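Polyketide synthase (Synechococcus sp., PDB 4GOX) probably transfers the sulfonate group of the nucleotide donor PAPS to an intermediate of olefin biosynthesis, as the sulfotransferase domain of a polyketide synthase. Local coordinates at residues A160-F165 and N180-A185; H153-P158 and F298-P303; P54-L59 and L125-P130. All blocks are in the same frame, centred on the assembly; numbering follows the deposited sequence.

Contact 1: residues A160-F165 and N180-A185; sequences AVIESF and NPYALA. With A3P (adenosine-3'-5'-diphosphate), chain B.
F165 lays one face of its ring over A185, whose CA stands 4.2 Å from the ring centroid in a CH-pi contact, 28° off the ring normal. The methyl group makes the tighter touch, A185 CB lying 3.4 Å from F165 CD1. The ring reaches this place because CG is anti to the backbone N (chi1 -172°), and the neighbouring CE1 passes L184 CG more loosely. A185 thus illustrates how a small residue lets two helices settle together: its CB also meets I162, at 4.1 Å from CG1, and is held between the two larger side chains. The other branch of I162 turns to the edge of the Y182 ring, with CG2 3.6 Å from CD1 and close to the ring plane. An Asx turn starts the second helix: Y182 N donates to N180 OD1 at 3.1 Å, standing above the plane of the N180 side-chain carbonyl. S164 turns to the bound nucleotide, its OG donating to A3P O1P at 2.7 Å and bonding R34. The short helix axes run 132° apart. Helix 158-167, which follows strand 149-155, is covered here by the start of helix 181-202, whose next turns bring I188 onto F165 and W189 onto V161.

Contact 2: residues H153-P158 and F298-P303; sequences HLVRHP and FAYDLP. With A3P (adenosine-3'-5'-diphosphate), chain B.
H157 NE2 donates to the backbone oxygen of D301, the two atoms 2.9 Å apart in a nearly straight bond (164°) that lies in the imidazole plane. The other ring nitrogen, ND1, caps Y159 N at the start of the following helix, so both nitrogens are used and the ring cannot easily flip. The edge of this imidazole leans toward the face of the Y300 ring in an offset edge-to-face pair, with H157 CD2 3.4 Å from Y300 CD1. H157 CA sits over the same phenol, 3.7 Å from its centroid, and V155 CG1 meets its edge. The hydroxyl bonds E214, whose other carboxylate oxygen takes H157 N. A leucine in place of Y300 would probably leave E214 without its hydroxyl mate and open a gap beside H157 and V155. V155 CG1 also lies over the F298 ring, 3.6 Å from CD2, while H153 CE1 approaches F298 CZ at 3.9 Å. L302 CD2 closes the other end against P158 and H157. R156 extends the opposite way: NH2 bonds L274 O, NH1 bonds R34 O, and both bond A3P O2' weakly. Just past parallel strand 149-155, it lines the nucleotide site of the sulfotransferase fold at the ribose.

Contact 3: residues P54-L59 and L125-P130; sequences PELHLL and LIDKSP
E55 reaches K128 in a salt bridge, OE1 standing 2.7 Å from NZ, with the amine meeting that oxygen nearly in line with its C-O bond. The lysine chain leaves with CG anti to the backbone N and then bends at chi2 (-92°) and chi3 (-85°), which brings NZ round to the glutamate. T38 takes a second bond from the same ammonium. The carboxylate also rests against P130, whose CD is 3.4 Å from E55 OE1, so the acid is held by charge on one oxygen and by contact with the proline ring.

L56 turns its side chain to the strand, CD1 meeting L125 CD1 at 4.2 Å and touching the carboxylate carbon of D127 as well. Its backbone N bonds a water, 2.8 Å away, that passes the link to D127 OD2. At H57 the backbone N holds a second water, which lies 2.6 Å from D127 OD2 and 2.7 Å from K128 O. One carboxylate oxygen therefore serves two waters, while D127 OD1 is taken by Y113 and Y132. The H57 ring carries a third water in its plane, 2.7 Å from ND1, and S129 OG bonds that water at 2.8 Å; the serine oxygen also accepts from Y132 N. No direct backbone hydrogen bond joins loop and strand here; ordered waters link their polar groups instead.

Further on, L58 and L59 turn to other parts of the fold, both touching Y113 of helix 109-119. Strand 124-129 lies between strands 50-51 and 26-30 of the parallel sheet, and the loop 54-59 runs beside residues 125-130 on the way to helix 64-71, whose R67 bonds the carbonyls of L56 and H57.

In the fold
Contacts 1 and 2 are neighbours, their centres 14 Å apart, and meet where V161 CG2 packs on R156 CB at 3.8 Å; strand 149-155 runs into helix 158-167, so contact 1 is nested within the chain loop that contact 2 closes. Both touch A3P, through S164 at the 3'-phosphate and R156 at the ribose. Contact 3 is separate, with its centre 23 Å from each of the others and no touch between them, yet it reaches the same parallel sheet as contact 2 and its K128 side chain comes within about 4 Å of A3P. The nucleotide is thus approached from separate parts of one sulfotransferase fold.

Contact 1: residues A160-F165 and N180-A185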
loop_
_atom_site.group_PDB
_atom_site.type_symbol
_atom_site.label_atom_id
_atom_site.label_comp_id
_atom_site.label_asym_id
_atom_site.label_seq_id
_atom_site.Cartn_x
_atom_site.Cartn_y
_atom_site.Cartn_z
ATOM N N ALA A 160 18.014 0.875 -3.580
ATOM C CA ALA A 160 17.079 1.343 -4.612
ATOM C C ALA A 160 16.060 2.296 -4.022
ATOM O O ALA A 160 15.805 3.334 -4.614
ATOM C CB ALA A 160 16.386 0.173 -5.273
ATOM N N VAL A 161 15.529 1.983 -2.817
ATOM C CA VAL A 161 14.569 2.863 -2.137
ATOM C C VAL A 161 15.229 4.230 -1.802
ATOM O O VAL A 161 14.654 5.276 -2.113
ATOM C CB VAL A 161 13.954 2.176 -0.897
ATOM C CG1 VAL A 161 13.256 3.183 0.015
ATOM C CG2 VAL A 161 13.004 1.051 -1.308
ATOM N N ILE A 162 16.436 4.196 -1.210
ATOM C CA ILE A 162 17.211 5.374 -0.788
ATOM C C ILE A 162 17.474 6.302 -1.962
ATOM O O ILE A 162 17.136 7.479 -1.878
ATOM C CB ILE A 162 18.499 5.015 0.018
ATOM C CG1 ILE A 162 18.134 4.399 1.378
ATOM C CG2 ILE A 162 19.387 6.256 0.211
ATOM C CD1 ILE A 162 19.220 3.538 2.013
ATOM N N GLU A 163 18.020 5.760 -3.058
ATOM C CA GLU A 163 18.302 6.497 -4.289
ATOM C C GLU A 163 17.025 7.177 -4.827
ATOM O O GLU A 163 17.053 8.375 -5.110
ATOM C CB GLU A 163 18.919 5.542 -5.330
ATOM C CG GLU A 163 19.417 6.217 -6.601
ATOM C CD GLU A 163 18.353 6.569 -7.624
ATOM O OE1 GLU A 163 17.465 5.725 -7.880
ATOM O OE2 GLU A 163 18.394 7.706 -8.147
ATOM N N SER A 164 15.918 6.418 -4.943
ATOM C CA SER A 164 14.632 6.913 -5.444
ATOM C C SER A 164 14.016 7.987 -4.547
ATOM O O SER A 164 13.523 8.995 -5.052
ATOM C CB SER A 164 13.652 5.762 -5.625
ATOM O OG SER A 164 12.363 6.292 -5.865
ATOM N N PHE A 165 14.037 7.762 -3.219
ATOM C CA PHE A 165 13.501 8.678 -2.208
ATOM C C PHE A 165 14.253 10.011 -2.244
ATOM O O PHE A 165 13.630 11.068 -2.091
ATOM C CB PHE A 165 13.583 8.037 -0.817
ATOM C CG PHE A 165 12.887 8.794 0.281
ATOM C CD1 PHE A 165 13.552 9.792 0.990
ATOM C CD2 PHE A 165 11.583 8.487 0.638
ATOM C CE1 PHE A 165 12.929 10.462 2.045
ATOM C CE2 PHE A 165 10.955 9.166 1.680
ATOM C CZ PHE A 165 11.633 10.151 2.377
ATOM N N ASN A 180 19.831 15.195 7.022
ATOM C CA ASN A 180 20.407 14.423 5.924
ATOM C C ASN A 180 19.304 13.610 5.248
ATOM O O ASN A 180 18.696 12.755 5.907
ATOM C CB ASN A 180 21.535 13.498 6.436
ATOM C CG ASN A 180 22.158 12.548 5.419
ATOM O OD1 ASN A 180 21.969 12.644 4.197
ATOM N ND2 ASN A 180 22.950 11.610 5.914
ATOM N N PRO A 181 19.047 13.837 3.934
ATOM C CA PRO A 181 17.975 13.080 3.251
ATOM C C PRO A 181 18.238 11.580 3.127
ATOM O O PRO A 181 17.287 10.799 3.183
ATOM C CB PRO A 181 17.855 13.770 1.890
ATOM C CG PRO A 181 19.169 14.411 1.673
ATOM C CD PRO A 181 19.678 14.813 3.022
ATOM N N TYR A 182 19.525 11.185 2.987
ATOM C CA TYR A 182 19.951 9.788 2.878
ATOM C C TYR A 182 19.675 8.986 4.148
ATOM O O TYR A 182 19.213 7.849 4.050
ATOM C CB TYR A 182 21.423 9.695 2.470
ATOM C CG TYR A 182 21.662 10.114 1.037
ATOM C CD1 TYR A 182 21.514 9.207 -0.010
ATOM C CD2 TYR A 182 22.011 11.424 0.721
ATOM C CE1 TYR A 182 21.715 9.591 -1.336
ATOM C CE2 TYR A 182 22.234 11.815 -0.599
ATOM C CZ TYR A 182 22.084 10.895 -1.625
ATOM O OH TYR A 182 22.295 11.275 -2.930
ATOM N N ALA A 183 19.921 9.590 5.330
ATOM C CA ALA A 183 19.680 8.973 6.634
ATOM C C ALA A 183 18.181 8.818 6.870
ATOM O O ALA A 183 17.737 7.769 7.351
ATOM C CB ALA A 183 20.311 9.808 7.743
ATOM N N LEU A 184 17.394 9.836 6.474
ATOM C CA LEU A 184 15.938 9.803 6.610
ATOM C C LEU A 184 15.321 8.717 5.713
ATOM O O LEU A 184 14.480 7.958 6.183
ATOM C CB LEU A 184 15.336 11.204 6.374
ATOM C CG LEU A 184 13.800 11.330 6.265
ATOM C CD1 LEU A 184 13.093 10.875 7.557
ATOM C CD2 LEU A 184 13.404 12.758 5.923
ATOM N N ALA A 185 15.778 8.607 4.457
ATOM C CA ALA A 185 15.312 7.593 3.510
ATOM C C ALA A 185 15.603 6.188 4.073
ATOM O O ALA A 185 14.705 5.345 4.113
ATOM C CB ALA A 185 15.997 7.775 2.157
HETATM P P1 A3P B . 11.434 5.477 -9.454
HETATM O O1P A3P B . 12.021 6.512 -8.525
HETATM O O2P A3P B . 10.454 6.091 -10.433
HETATM O O3P A3P B . 12.414 4.485 -10.017
HETATM P P2 A3P B . 6.022 3.380 -5.090
HETATM O O4P A3P B . 5.928 2.425 -3.934
HETATM O O5P A3P B . 6.337 4.806 -4.759
HETATM O O6P A3P B . 4.894 3.199 -6.079
HETATM O "O5'" A3P B . 7.305 2.912 -5.929
HETATM C "C5'" A3P B . 7.859 3.749 -6.958
HETATM C "C4'" A3P B . 8.853 2.933 -7.778
HETATM O "O4'" A3P B . 8.239 1.814 -8.405
HETATM C "C3'" A3P B . 9.483 3.684 -8.935
HETATM O "O3'" A3P B . 10.534 4.534 -8.487
HETATM C "C2'" A3P B . 9.945 2.572 -9.851
HETATM O "O2'" A3P B . 11.286 2.159 -9.573
HETATM C "C1'" A3P B . 9.001 1.419 -9.549
HETATM N N9 A3P B . 8.119 1.266 -10.729
HETATM C C8 A3P B . 7.112 2.118 -11.077
HETATM N N7 A3P B . 6.528 1.725 -12.232
HETATM C C5 A3P B . 7.171 0.613 -12.633
HETATM C C6 A3P B . 7.077 -0.287 -13.799
HETATM N N6 A3P B . 6.124 -0.057 -14.721
HETATM N N1 A3P B . 7.927 -1.342 -13.869
HETATM C C2 A3P B . 8.862 -1.582 -12.914
HETATM N N3 A3P B . 9.032 -0.777 -11.840
HETATM C C4 A3P B . 8.227 0.309 -11.647
#

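Contact 2: residues H153-P158 and F298-P303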
loop_
_atom_site.group_PDB
_atom_site.type_symbol
_atom_site.label_atom_id
_atom_site.label_comp_id
_atom_site.label_asym_id
_atom_site.label_seq_id
_atom_site.Cartn_x
_atom_site.Cartn_y
_atom_site.Cartn_z
ATOM N N HIS A 153 3.274 -7.708 2.197
ATOM C CA HIS A 153 4.429 -6.901 2.554
ATOM C C HIS A 153 5.348 -6.851 1.327
ATOM O O HIS A 153 6.063 -7.811 1.044
ATOM C CB HIS A 153 5.156 -7.522 3.765
ATOM C CG HIS A 153 6.392 -6.794 4.230
ATOM N ND1 HIS A 153 7.184 -7.304 5.250
ATOM C CD2 HIS A 153 6.880 -5.582 3.868
ATOM C CE1 HIS A 153 8.150 -6.418 5.425
ATOM N NE2 HIS A 153 8.010 -5.371 4.605
ATOM N N LEU A 154 5.316 -5.739 0.602
ATOM C CA LEU A 154 6.140 -5.570 -0.592
ATOM C C LEU A 154 7.464 -4.965 -0.173
ATOM O O LEU A 154 7.485 -3.957 0.531
ATOM C CB LEU A 154 5.393 -4.726 -1.655
ATOM C CG LEU A 154 6.166 -4.295 -2.897
ATOM C CD1 LEU A 154 6.612 -5.489 -3.733
ATOM C CD2 LEU A 154 5.324 -3.389 -3.722
ATOM N N VAL A 155 8.573 -5.630 -0.531
ATOM C CA VAL A 155 9.919 -5.205 -0.126
ATOM C C VAL A 155 10.780 -4.926 -1.329
ATOM O O VAL A 155 10.765 -5.702 -2.295
ATOM C CB VAL A 155 10.633 -6.213 0.830
ATOM C CG1 VAL A 155 11.874 -5.584 1.467
ATOM C CG2 VAL A 155 9.690 -6.721 1.925
ATOM N N ARG A 156 11.576 -3.837 -1.244
ATOM C CA ARG A 156 12.557 -3.443 -2.269
ATOM C C ARG A 156 13.904 -3.236 -1.597
ATOM O O ARG A 156 13.963 -2.971 -0.393
ATOM C CB ARG A 156 12.113 -2.202 -3.061
ATOM C CG ARG A 156 12.991 -1.929 -4.303
ATOM C CD ARG A 156 12.472 -0.742 -5.081
ATOM N NE ARG A 156 13.206 -0.546 -6.327
ATOM C CZ ARG A 156 13.045 0.502 -7.127
ATOM N NH1 ARG A 156 12.207 1.475 -6.797
ATOM N NH2 ARG A 156 13.738 0.598 -8.250
ATOM N N HIS A 157 14.983 -3.406 -2.363
ATOM C CA HIS A 157 16.370 -3.268 -1.922
ATOM C C HIS A 157 16.562 -1.911 -1.238
ATOM O O HIS A 157 16.065 -0.923 -1.791
ATOM C CB HIS A 157 17.311 -3.404 -3.128
ATOM C CG HIS A 157 18.733 -3.662 -2.737
ATOM N ND1 HIS A 157 19.526 -2.665 -2.198
ATOM C CD2 HIS A 157 19.446 -4.809 -2.788
ATOM C CE1 HIS A 157 20.695 -3.233 -1.946
ATOM N NE2 HIS A 157 20.695 -4.521 -2.290
ATOM N N PRO A 158 17.192 -1.830 -0.016
ATOM C CA PRO A 158 17.347 -0.516 0.648
ATOM C C PRO A 158 18.021 0.557 -0.235
ATOM O O PRO A 158 17.551 1.700 -0.238
ATOM C CB PRO A 158 18.197 -0.842 1.898
ATOM C CG PRO A 158 18.874 -2.163 1.592
ATOM C CD PRO A 158 17.815 -2.902 0.787
ATOM N N PHE A 298 15.744 -10.280 4.232
ATOM C CA PHE A 298 15.077 -10.377 2.928
ATOM C C PHE A 298 15.966 -10.916 1.836
ATOM O O PHE A 298 15.585 -10.823 0.673
ATOM C CB PHE A 298 14.494 -9.025 2.487
ATOM C CG PHE A 298 13.608 -8.377 3.500
ATOM C CD1 PHE A 298 12.439 -9.000 3.926
ATOM C CD2 PHE A 298 13.929 -7.136 4.027
ATOM C CE1 PHE A 298 11.617 -8.401 4.880
ATOM C CE2 PHE A 298 13.091 -6.525 4.964
ATOM C CZ PHE A 298 11.953 -7.170 5.396
ATOM N N ALA A 299 17.133 -11.486 2.206
ATOM C CA ALA A 299 18.135 -12.076 1.297
ATOM C C ALA A 299 18.816 -11.090 0.322
ATOM O O ALA A 299 19.384 -11.528 -0.675
ATOM C CB ALA A 299 17.561 -13.281 0.550
ATOM N N TYR A 300 18.812 -9.776 0.629
ATOM C CA TYR A 300 19.505 -8.791 -0.210
ATOM C C TYR A 300 21.012 -8.800 0.018
ATOM O O TYR A 300 21.462 -9.038 1.135
ATOM C CB TYR A 300 18.994 -7.384 0.062
ATOM C CG TYR A 300 17.600 -7.145 -0.457
ATOM C CD1 TYR A 300 17.309 -7.268 -1.813
ATOM C CD2 TYR A 300 16.574 -6.756 0.402
ATOM C CE1 TYR A 300 16.033 -6.992 -2.303
ATOM C CE2 TYR A 300 15.297 -6.485 -0.077
ATOM C CZ TYR A 300 15.032 -6.608 -1.428
ATOM O OH TYR A 300 13.759 -6.375 -1.882
ATOM N N ASP A 301 21.774 -8.460 -1.037
ATOM C CA ASP A 301 23.241 -8.372 -1.056
ATOM C C ASP A 301 23.657 -6.892 -0.948
ATOM O O ASP A 301 23.096 -6.038 -1.653
ATOM C CB ASP A 301 23.769 -8.995 -2.361
ATOM C CG ASP A 301 25.255 -9.264 -2.403
ATOM O OD1 ASP A 301 25.794 -9.810 -1.403
ATOM O OD2 ASP A 301 25.873 -9.002 -3.463
ATOM N N LEU A 302 24.600 -6.590 -0.030
ATOM C CA LEU A 302 25.064 -5.219 0.240
ATOM C C LEU A 302 26.596 -5.038 0.065
ATOM O O LEU A 302 27.369 -5.416 0.958
ATOM C CB LEU A 302 24.602 -4.744 1.642
ATOM C CG LEU A 302 23.133 -5.006 2.018
ATOM C CD1 LEU A 302 22.942 -4.923 3.491
ATOM C CD2 LEU A 302 22.173 -4.072 1.278
ATOM N N PRO A 303 27.053 -4.445 -1.072
ATOM C CA PRO A 303 28.507 -4.270 -1.272
ATOM C C PRO A 303 29.116 -3.078 -0.525
ATOM O O PRO A 303 28.659 -1.938 -0.637
ATOM C CB PRO A 303 28.651 -4.158 -2.790
ATOM C CG PRO A 303 27.323 -3.661 -3.276
ATOM C CD PRO A 303 26.278 -3.939 -2.229
HETATM P P1 A3P B . 11.434 5.477 -9.454
HETATM O O1P A3P B . 12.021 6.512 -8.525
HETATM O O2P A3P B . 10.454 6.091 -10.433
HETATM O O3P A3P B . 12.414 4.485 -10.017
HETATM P P2 A3P B . 6.022 3.380 -5.090
HETATM O O4P A3P B . 5.928 2.425 -3.934
HETATM O O5P A3P B . 6.337 4.806 -4.759
HETATM O O6P A3P B . 4.894 3.199 -6.079
HETATM O "O5'" A3P B . 7.305 2.912 -5.929
HETATM C "C5'" A3P B . 7.859 3.749 -6.958
HETATM C "C4'" A3P B . 8.853 2.933 -7.778
HETATM O "O4'" A3P B . 8.239 1.814 -8.405
HETATM C "C3'" A3P B . 9.483 3.684 -8.935
HETATM O "O3'" A3P B . 10.534 4.534 -8.487
HETATM C "C2'" A3P B . 9.945 2.572 -9.851
HETATM O "O2'" A3P B . 11.286 2.159 -9.573
HETATM C "C1'" A3P B . 9.001 1.419 -9.549
HETATM N N9 A3P B . 8.119 1.266 -10.729
HETATM C C8 A3P B . 7.112 2.118 -11.077
HETATM N N7 A3P B . 6.528 1.725 -12.232
HETATM C C5 A3P B . 7.171 0.613 -12.633
HETATM C C6 A3P B . 7.077 -0.287 -13.799
HETATM N N6 A3P B . 6.124 -0.057 -14.721
HETATM N N1 A3P B . 7.927 -1.342 -13.869
HETATM C C2 A3P B . 8.862 -1.582 -12.914
HETATM N N3 A3P B . 9.032 -0.777 -11.840
HETATM C C4 A3P B . 8.227 0.309 -11.647
#

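Contact 3: residues P54-L59 and L125-P130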
loop_
_atom_site.group_PDB
_atom_site.type_symbol
_atom_site.label_atom_id
_atom_site.label_comp_id
_atom_site.label_asym_id
_atom_site.label_seq_id
_atom_site.Cartn_x
_atom_site.Cartn_y
_atom_site.Cartn_z
ATOM N N PRO A 54 -6.613 3.908 -5.923
ATOM C CA PRO A 54 -5.471 4.695 -5.419
ATOM C C PRO A 54 -5.630 4.924 -3.901
ATOM O O PRO A 54 -6.728 4.752 -3.373
ATOM C CB PRO A 54 -5.575 6.014 -6.188
ATOM C CG PRO A 54 -6.964 6.093 -6.669
ATOM C CD PRO A 54 -7.500 4.721 -6.790
ATOM N N GLU A 55 -4.532 5.246 -3.202
ATOM C CA GLU A 55 -4.451 5.420 -1.741
ATOM C C GLU A 55 -5.672 6.024 -1.046
ATOM O O GLU A 55 -5.931 7.225 -1.178
ATOM C CB GLU A 55 -3.190 6.206 -1.353
ATOM C CG GLU A 55 -1.956 5.327 -1.302
ATOM C CD GLU A 55 -0.651 6.014 -1.632
ATOM O OE1 GLU A 55 0.084 5.483 -2.494
ATOM O OE2 GLU A 55 -0.311 7.015 -0.961
ATOM N N LEU A 56 -6.421 5.166 -0.315
ATOM C CA LEU A 56 -7.572 5.559 0.512
ATOM C C LEU A 56 -7.139 6.382 1.724
ATOM O O LEU A 56 -7.844 7.316 2.122
ATOM C CB LEU A 56 -8.342 4.298 0.961
ATOM C CG LEU A 56 -8.932 3.439 -0.182
ATOM C CD1 LEU A 56 -9.347 2.071 0.331
ATOM C CD2 LEU A 56 -10.164 4.133 -0.827
ATOM N N HIS A 57 -5.963 6.037 2.329
ATOM C CA HIS A 57 -5.413 6.718 3.510
ATOM C C HIS A 57 -6.439 6.840 4.646
ATOM O O HIS A 57 -6.775 7.943 5.069
ATOM C CB HIS A 57 -4.729 8.074 3.159
ATOM C CG HIS A 57 -3.654 8.443 4.150
ATOM N ND1 HIS A 57 -2.574 7.596 4.400
ATOM C CD2 HIS A 57 -3.571 9.504 4.990
ATOM C CE1 HIS A 57 -1.853 8.197 5.334
ATOM N NE2 HIS A 57 -2.415 9.346 5.723
ATOM N N LEU A 58 -6.991 5.693 5.077
ATOM C CA LEU A 58 -8.031 5.609 6.122
ATOM C C LEU A 58 -7.513 5.089 7.482
ATOM O O LEU A 58 -7.862 5.634 8.522
ATOM C CB LEU A 58 -9.137 4.657 5.639
ATOM C CG LEU A 58 -10.022 5.153 4.469
ATOM C CD1 LEU A 58 -10.862 3.996 3.894
ATOM C CD2 LEU A 58 -10.921 6.301 4.940
ATOM N N LEU A 59 -6.695 4.028 7.467
ATOM C CA LEU A 59 -6.177 3.368 8.676
ATOM C C LEU A 59 -5.579 4.257 9.785
ATOM O O LEU A 59 -5.869 3.956 10.943
ATOM C CB LEU A 59 -5.280 2.186 8.289
ATOM C CG LEU A 59 -5.082 1.059 9.317
ATOM C CD1 LEU A 59 -6.401 0.324 9.583
ATOM C CD2 LEU A 59 -4.083 0.050 8.794
ATOM N N LEU A 125 -11.453 -5.870 -1.518
ATOM C CA LEU A 125 -10.903 -4.539 -1.395
ATOM C C LEU A 125 -9.442 -4.630 -0.945
ATOM O O LEU A 125 -9.100 -5.373 -0.025
ATOM C CB LEU A 125 -11.743 -3.705 -0.413
ATOM C CG LEU A 125 -11.206 -2.307 -0.027
ATOM C CD1 LEU A 125 -11.335 -1.331 -1.195
ATOM C CD2 LEU A 125 -11.959 -1.748 1.193
ATOM N N ILE A 126 -8.590 -3.894 -1.647
ATOM C CA ILE A 126 -7.170 -3.823 -1.384
ATOM C C ILE A 126 -6.857 -2.376 -1.038
ATOM O O ILE A 126 -7.069 -1.497 -1.875
ATOM C CB ILE A 126 -6.287 -4.296 -2.580
ATOM C CG1 ILE A 126 -6.786 -5.600 -3.314
ATOM C CG2 ILE A 126 -4.789 -4.325 -2.201
ATOM C CD1 ILE A 126 -6.643 -6.957 -2.628
ATOM N N ASP A 127 -6.320 -2.142 0.176
ATOM C CA ASP A 127 -5.893 -0.820 0.603
ATOM C C ASP A 127 -4.371 -0.793 0.495
ATOM O O ASP A 127 -3.686 -1.391 1.325
ATOM C CB ASP A 127 -6.357 -0.499 2.050
ATOM C CG ASP A 127 -5.955 0.878 2.580
ATOM O OD1 ASP A 127 -6.488 1.282 3.623
ATOM O OD2 ASP A 127 -5.065 1.544 1.956
ATOM N N LYS A 128 -3.834 -0.103 -0.526
ATOM C CA LYS A 128 -2.379 0.011 -0.662
ATOM C C LYS A 128 -1.945 1.254 0.086
ATOM O O LYS A 128 -2.564 2.319 -0.060
ATOM C CB LYS A 128 -1.969 0.147 -2.156
ATOM C CG LYS A 128 -0.441 0.231 -2.370
ATOM C CD LYS A 128 0.132 1.666 -2.403
ATOM C CE LYS A 128 0.035 2.289 -3.789
ATOM N NZ LYS A 128 1.015 3.402 -3.974
ATOM N N SER A 129 -0.888 1.135 0.871
ATOM C CA SER A 129 -0.292 2.289 1.523
ATOM C C SER A 129 1.213 2.171 1.710
ATOM O O SER A 129 1.666 1.264 2.413
ATOM C CB SER A 129 -0.941 2.584 2.866
ATOM O OG SER A 129 -0.193 3.587 3.532
ATOM N N PRO A 130 1.986 3.180 1.229
ATOM C CA PRO A 130 3.440 3.201 1.515
ATOM C C PRO A 130 3.779 3.954 2.819
ATOM O O PRO A 130 4.939 4.252 3.082
ATOM C CB PRO A 130 4.023 3.945 0.308
ATOM C CG PRO A 130 2.885 4.846 -0.185
ATOM C CD PRO A 130 1.570 4.331 0.390
HETATM O O HOH W 1 -5.834 2.433 -0.457
HETATM O O HOH W 2 -3.885 3.850 1.746
HETATM O O HOH W 3 -1.870 5.662 2.674
#